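Local coordinates for NikO protein (Streptomyces tendae, PDB 4FQD), which is an enolpyruvyl transferase of nikkomycin biosynthesis that probably transfers the enolpyruvyl group of phosphoenolpyruvate to the 3'-hydroxyl of UMP, at residues A[11-25]-A[445-458]. The protein carries 4 engineered substitutions. Sequence-based numbering, arbitrary orientation.
Sequences PGEPLLEIHGGNRLS and LVKLGADIRHTTAP
Arg-453 presents one face of its guanidinium to His-19, whose CE1 sits over the centre of the group, 3.4 Å from Arg-453 CZ; the two planes are inclined by 40°, a tilted overlap. Asp-451 holds the guanidinium: it accepts Arg-453 NE on OD1, on the syn side and in the guanidinium plane, at 3.2 Å, while Arg-453 NH2 makes a weak, bent bond to OD2 within the same salt bridge. From the neighbouring strand the extended chain of Glu-17, with CG anti to the backbone N (chi1 -173°), adds a longer salt bridge, OE2 lying 3.5 Å from Arg-453 NH1; its OE1 pairs with Arg-425. Without the carboxylate of Asp-451, as with an alanine here, Arg-453 NE and NH2 would probably lose these acceptors and the guanidinium could turn away from His-19. The backbones beneath are antiparallel: Glu-17 and Arg-453 form a hydrogen-bonded pair, with Glu-17 N to Arg-453 O at 2.8 Å and nearly straight (176°). On the other face of the sheet, Leu-16 CD2 makes a CH-pi contact over the His-454 ring, 4.0 Å from its centroid, and Ile-18 and Ile-452 turn inward onto Leu-416 of helix 409-419. Past the strands, Leu-24 CD2 packs 3.7 Å from Ala-450 CB, and Ser-25 N bonds to Leu-448 O at 2.9 Å, beside the Schellman turn at Gly-449. The contact thus joins both ends of the modelled chain, strand 14-19 inside and strand 451-456 at the border of one four-stranded sheet, as expected for the inverse alpha/beta barrel of EPSP synthase relatives. Its chemistry is divided by face: the isoleucines pack the sheet on the helix, whereas the more solvent-exposed face adds one long cross-strand salt bridge to the backbone ladder joining the strands.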
loop_
_atom_site.group_PDB
_atom_site.type_symbol
_atom_site.label_atom_id
_atom_site.label_comp_id
_atom_site.label_asym_id
_atom_site.label_seq_id
_atom_site.Cartn_x
_atom_site.Cartn_y
_atom_site.Cartn_z
ATOM N N PRO A 11 -36.505 17.735 -3.456
ATOM C CA PRO A 11 -37.643 16.842 -3.688
ATOM C C PRO A 11 -38.438 16.577 -2.410
ATOM O O PRO A 11 -38.981 15.486 -2.236
ATOM C CB PRO A 11 -36.975 15.556 -4.181
ATOM C CG PRO A 11 -35.722 16.030 -4.840
ATOM C CD PRO A 11 -35.252 17.186 -4.005
ATOM N N GLY A 12 -38.504 17.573 -1.530
ATOM C CA GLY A 12 -39.240 17.442 -0.284
ATOM C C GLY A 12 -38.542 16.514 0.687
ATOM O O GLY A 12 -39.184 15.837 1.490
ATOM N N GLU A 13 -37.218 16.502 0.623
ATOM C CA GLU A 13 -36.424 15.512 1.329
ATOM C C GLU A 13 -35.488 16.193 2.333
ATOM O O GLU A 13 -34.901 17.231 2.026
ATOM C CB GLU A 13 -35.651 14.697 0.293
ATOM C CG GLU A 13 -35.103 13.394 0.787
ATOM C CD GLU A 13 -33.625 13.480 1.029
ATOM O OE1 GLU A 13 -32.868 13.465 0.037
ATOM O OE2 GLU A 13 -33.219 13.580 2.202
ATOM N N PRO A 14 -35.360 15.620 3.545
ATOM C CA PRO A 14 -34.611 16.247 4.644
ATOM C C PRO A 14 -33.148 16.550 4.322
ATOM O O PRO A 14 -32.435 15.707 3.781
ATOM C CB PRO A 14 -34.702 15.207 5.771
ATOM C CG PRO A 14 -35.065 13.927 5.095
ATOM C CD PRO A 14 -35.946 14.334 3.959
ATOM N N LEU A 15 -32.717 17.759 4.667
ATOM C CA LEU A 15 -31.350 18.195 4.420
ATOM C C LEU A 15 -30.640 18.565 5.715
ATOM O O LEU A 15 -31.274 18.781 6.747
ATOM C CB LEU A 15 -31.339 19.416 3.497
ATOM C CG LEU A 15 -31.724 19.264 2.027
ATOM C CD1 LEU A 15 -31.749 20.628 1.360
ATOM C CD2 LEU A 15 -30.747 18.351 1.319
ATOM N N LEU A 16 -29.315 18.634 5.647
ATOM C CA LEU A 16 -28.522 19.242 6.705
ATOM C C LEU A 16 -27.964 20.557 6.181
ATOM O O LEU A 16 -27.274 20.583 5.163
ATOM C CB LEU A 16 -27.375 18.325 7.133
ATOM C CG LEU A 16 -27.730 17.101 7.976
ATOM C CD1 LEU A 16 -26.466 16.368 8.394
ATOM C CD2 LEU A 16 -28.546 17.504 9.194
ATOM N N GLU A 17 -28.278 21.651 6.865
ATOM C CA GLU A 17 -27.783 22.960 6.464
ATOM C C GLU A 17 -26.569 23.331 7.308
ATOM O O GLU A 17 -26.697 23.654 8.489
ATOM C CB GLU A 17 -28.881 24.015 6.600
ATOM C CG GLU A 17 -28.511 25.378 6.039
ATOM C CD GLU A 17 -29.675 26.349 6.059
ATOM O OE1 GLU A 17 -30.653 26.122 5.314
ATOM O OE2 GLU A 17 -29.615 27.335 6.822
ATOM N N ILE A 18 -25.392 23.277 6.692
ATOM C CA ILE A 18 -24.141 23.480 7.413
ATOM C C ILE A 18 -23.540 24.866 7.190
ATOM O O ILE A 18 -23.349 25.298 6.054
ATOM C CB ILE A 18 -23.091 22.416 7.026
ATOM C CG1 ILE A 18 -23.645 21.008 7.250
ATOM C CG2 ILE A 18 -21.806 22.618 7.813
ATOM C CD1 ILE A 18 -23.896 20.240 5.972
ATOM N N HIS A 19 -23.248 25.557 8.287
ATOM C CA HIS A 19 -22.528 26.822 8.234
ATOM C C HIS A 19 -21.177 26.669 8.921
ATOM O O HIS A 19 -21.055 26.886 10.126
ATOM C CB HIS A 19 -23.332 27.937 8.903
ATOM C CG HIS A 19 -24.615 28.264 8.204
ATOM N ND1 HIS A 19 -25.820 27.690 8.549
ATOM C CD2 HIS A 19 -24.881 29.106 7.177
ATOM C CE1 HIS A 19 -26.772 28.166 7.767
ATOM N NE2 HIS A 19 -26.229 29.027 6.925
ATOM N N GLY A 20 -20.166 26.285 8.150
ATOM C CA GLY A 20 -18.843 26.045 8.698
ATOM C C GLY A 20 -18.044 27.317 8.901
ATOM O O GLY A 20 -18.508 28.413 8.587
ATOM N N GLY A 21 -16.832 27.166 9.424
ATOM C CA GLY A 21 -15.971 28.303 9.694
ATOM C C GLY A 21 -15.863 28.582 11.180
ATOM O O GLY A 21 -15.085 29.434 11.609
ATOM N N ASN A 22 -16.652 27.860 11.968
ATOM C CA ASN A 22 -16.632 28.015 13.416
ATOM C C ASN A 22 -15.745 26.974 14.088
ATOM O O ASN A 22 -15.748 25.802 13.710
ATOM C CB ASN A 22 -18.051 27.946 13.983
ATOM C CG ASN A 22 -18.962 29.007 13.399
ATOM O OD1 ASN A 22 -18.885 30.178 13.768
ATOM N ND2 ASN A 22 -19.835 28.601 12.484
ATOM N N ARG A 23 -14.985 27.410 15.086
ATOM C CA ARG A 23 -14.096 26.516 15.820
ATOM C C ARG A 23 -14.845 25.736 16.894
ATOM O O ARG A 23 -15.631 26.301 17.653
ATOM C CB ARG A 23 -12.941 27.304 16.440
ATOM C CG ARG A 23 -11.871 27.697 15.437
ATOM C CD ARG A 23 -11.087 26.477 14.985
ATOM N NE ARG A 23 -10.409 26.690 13.712
ATOM C CZ ARG A 23 -9.592 25.806 13.146
ATOM N NH1 ARG A 23 -9.344 24.651 13.747
ATOM N NH2 ARG A 23 -9.019 26.080 11.983
ATOM N N LEU A 24 -14.595 24.432 16.949
ATOM C CA LEU A 24 -15.244 23.567 17.924
ATOM C C LEU A 24 -14.436 23.500 19.214
ATOM O O LEU A 24 -13.211 23.596 19.193
ATOM C CB LEU A 24 -15.427 22.160 17.353
ATOM C CG LEU A 24 -16.147 22.055 16.007
ATOM C CD1 LEU A 24 -16.318 20.599 15.604
ATOM C CD2 LEU A 24 -17.489 22.764 16.056
ATOM N N SER A 25 -15.130 23.333 20.334
ATOM C CA SER A 25 -14.471 23.204 21.630
ATOM C C SER A 25 -15.365 22.473 22.623
ATOM O O SER A 25 -16.591 22.503 22.511
ATOM C CB SER A 25 -14.085 24.579 22.182
ATOM O OG SER A 25 -15.233 25.373 22.425
ATOM N N LEU A 445 -21.828 17.392 17.496
ATOM C CA LEU A 445 -21.027 18.430 16.857
ATOM C C LEU A 445 -21.543 19.824 17.204
ATOM O O LEU A 445 -20.763 20.709 17.558
ATOM C CB LEU A 445 -21.004 18.236 15.339
ATOM C CG LEU A 445 -20.077 17.136 14.817
ATOM C CD1 LEU A 445 -20.298 16.910 13.332
ATOM C CD2 LEU A 445 -18.625 17.492 15.092
ATOM N N VAL A 446 -22.856 20.007 17.098
ATOM C CA VAL A 446 -23.502 21.269 17.452
ATOM C C VAL A 446 -23.178 21.649 18.896
ATOM O O VAL A 446 -22.989 22.824 19.218
ATOM C CB VAL A 446 -25.035 21.180 17.261
ATOM C CG1 VAL A 446 -25.743 22.346 17.940
ATOM C CG2 VAL A 446 -25.383 21.123 15.780
ATOM N N LYS A 447 -23.093 20.637 19.752
ATOM C CA LYS A 447 -22.765 20.828 21.157
ATOM C C LYS A 447 -21.370 21.430 21.318
ATOM O O LYS A 447 -21.086 22.108 22.306
ATOM C CB LYS A 447 -22.849 19.489 21.890
ATOM C CG LYS A 447 -22.973 19.599 23.396
ATOM C CD LYS A 447 -22.999 18.220 24.037
ATOM C CE LYS A 447 -24.130 17.367 23.480
ATOM N NZ LYS A 447 -24.102 15.985 24.035
ATOM N N LEU A 448 -20.505 21.181 20.340
ATOM C CA LEU A 448 -19.139 21.694 20.371
ATOM C C LEU A 448 -19.039 23.087 19.753
ATOM O O LEU A 448 -17.982 23.715 19.795
ATOM C CB LEU A 448 -18.188 20.737 19.650
ATOM C CG LEU A 448 -18.047 19.329 20.230
ATOM C CD1 LEU A 448 -17.129 18.489 19.356
ATOM C CD2 LEU A 448 -17.528 19.387 21.658
ATOM N N GLY A 449 -20.137 23.561 19.173
ATOM C CA GLY A 449 -20.178 24.895 18.602
ATOM C C GLY A 449 -20.491 24.914 17.119
ATOM O O GLY A 449 -20.537 25.977 16.499
ATOM N N ALA A 450 -20.707 23.734 16.546
ATOM C CA ALA A 450 -21.003 23.621 15.122
ATOM C C ALA A 450 -22.381 24.183 14.792
ATOM O O ALA A 450 -23.323 24.044 15.571
ATOM C CB ALA A 450 -20.899 22.173 14.670
ATOM N N ASP A 451 -22.490 24.821 13.631
ATOM C CA ASP A 451 -23.759 25.374 13.183
ATOM C C ASP A 451 -24.399 24.465 12.139
ATOM O O ASP A 451 -24.244 24.677 10.936
ATOM C CB ASP A 451 -23.567 26.785 12.621
ATOM C CG ASP A 451 -24.882 27.493 12.356
ATOM O OD1 ASP A 451 -25.924 27.025 12.861
ATOM O OD2 ASP A 451 -24.872 28.524 11.652
ATOM N N ILE A 452 -25.111 23.448 12.612
ATOM C CA ILE A 452 -25.790 22.503 11.733
ATOM C C ILE A 452 -27.292 22.545 11.985
ATOM O O ILE A 452 -27.742 22.431 13.125
ATOM C CB ILE A 452 -25.280 21.066 11.950
ATOM C CG1 ILE A 452 -23.749 21.039 11.958
ATOM C CG2 ILE A 452 -25.838 20.134 10.881
ATOM C CD1 ILE A 452 -23.165 19.681 12.264
ATOM N N ARG A 453 -28.064 22.709 10.916
ATOM C CA ARG A 453 -29.510 22.857 11.035
ATOM C C ARG A 453 -30.254 21.797 10.227
ATOM O O ARG A 453 -29.809 21.400 9.151
ATOM C CB ARG A 453 -29.930 24.255 10.579
ATOM C CG ARG A 453 -29.116 25.373 11.211
ATOM C CD ARG A 453 -29.379 26.710 10.542
ATOM N NE ARG A 453 -28.452 27.735 11.012
ATOM C CZ ARG A 453 -28.433 28.988 10.570
ATOM N NH1 ARG A 453 -29.295 29.379 9.641
ATOM N NH2 ARG A 453 -27.551 29.851 11.056
ATOM N N HIS A 454 -31.387 21.341 10.755
ATOM C CA HIS A 454 -32.230 20.380 10.053
ATOM C C HIS A 454 -33.279 21.097 9.210
ATOM O O HIS A 454 -34.165 21.763 9.744
ATOM C CB HIS A 454 -32.915 19.435 11.042
ATOM C CG HIS A 454 -31.979 18.477 11.713
ATOM N ND1 HIS A 454 -31.710 17.224 11.209
ATOM C CD2 HIS A 454 -31.251 18.591 12.849
ATOM C CE1 HIS A 454 -30.857 16.605 12.004
ATOM N NE2 HIS A 454 -30.561 17.413 13.008
ATOM N N THR A 455 -33.174 20.961 7.892
ATOM C CA THR A 455 -34.110 21.608 6.980
ATOM C C THR A 455 -34.735 20.602 6.021
ATOM O O THR A 455 -34.689 19.394 6.255
ATOM C CB THR A 455 -33.426 22.715 6.156
ATOM O OG1 THR A 455 -32.353 22.151 5.393
ATOM C CG2 THR A 455 -32.877 23.801 7.069
ATOM N N THR A 456 -35.322 21.110 4.942
ATOM C CA THR A 456 -35.924 20.260 3.922
ATOM C C THR A 456 -35.546 20.760 2.530
ATOM O O THR A 456 -35.235 21.938 2.346
ATOM C CB THR A 456 -37.460 20.208 4.064
ATOM O OG1 THR A 456 -37.818 20.273 5.449
ATOM C CG2 THR A 456 -38.012 18.922 3.464
ATOM N N ALA A 457 -35.573 19.855 1.556
ATOM C CA ALA A 457 -35.165 20.152 0.180
ATOM C C ALA A 457 -35.828 21.348 -0.533
ATOM O O ALA A 457 -35.124 22.138 -1.162
ATOM C CB ALA A 457 -35.258 18.894 -0.685
ATOM N N PRO A 458 -37.169 21.485 -0.455
ATOM C CA PRO A 458 -37.808 22.559 -1.229
ATOM C C PRO A 458 -37.335 23.953 -0.827
ATOM O O PRO A 458 -37.383 24.327 0.343
ATOM C CB PRO A 458 -39.292 22.404 -0.883
ATOM C CG PRO A 458 -39.441 21.006 -0.428
ATOM C CD PRO A 458 -38.167 20.695 0.288
HETATM O O HOH W 1 -19.943 25.656 12.021
#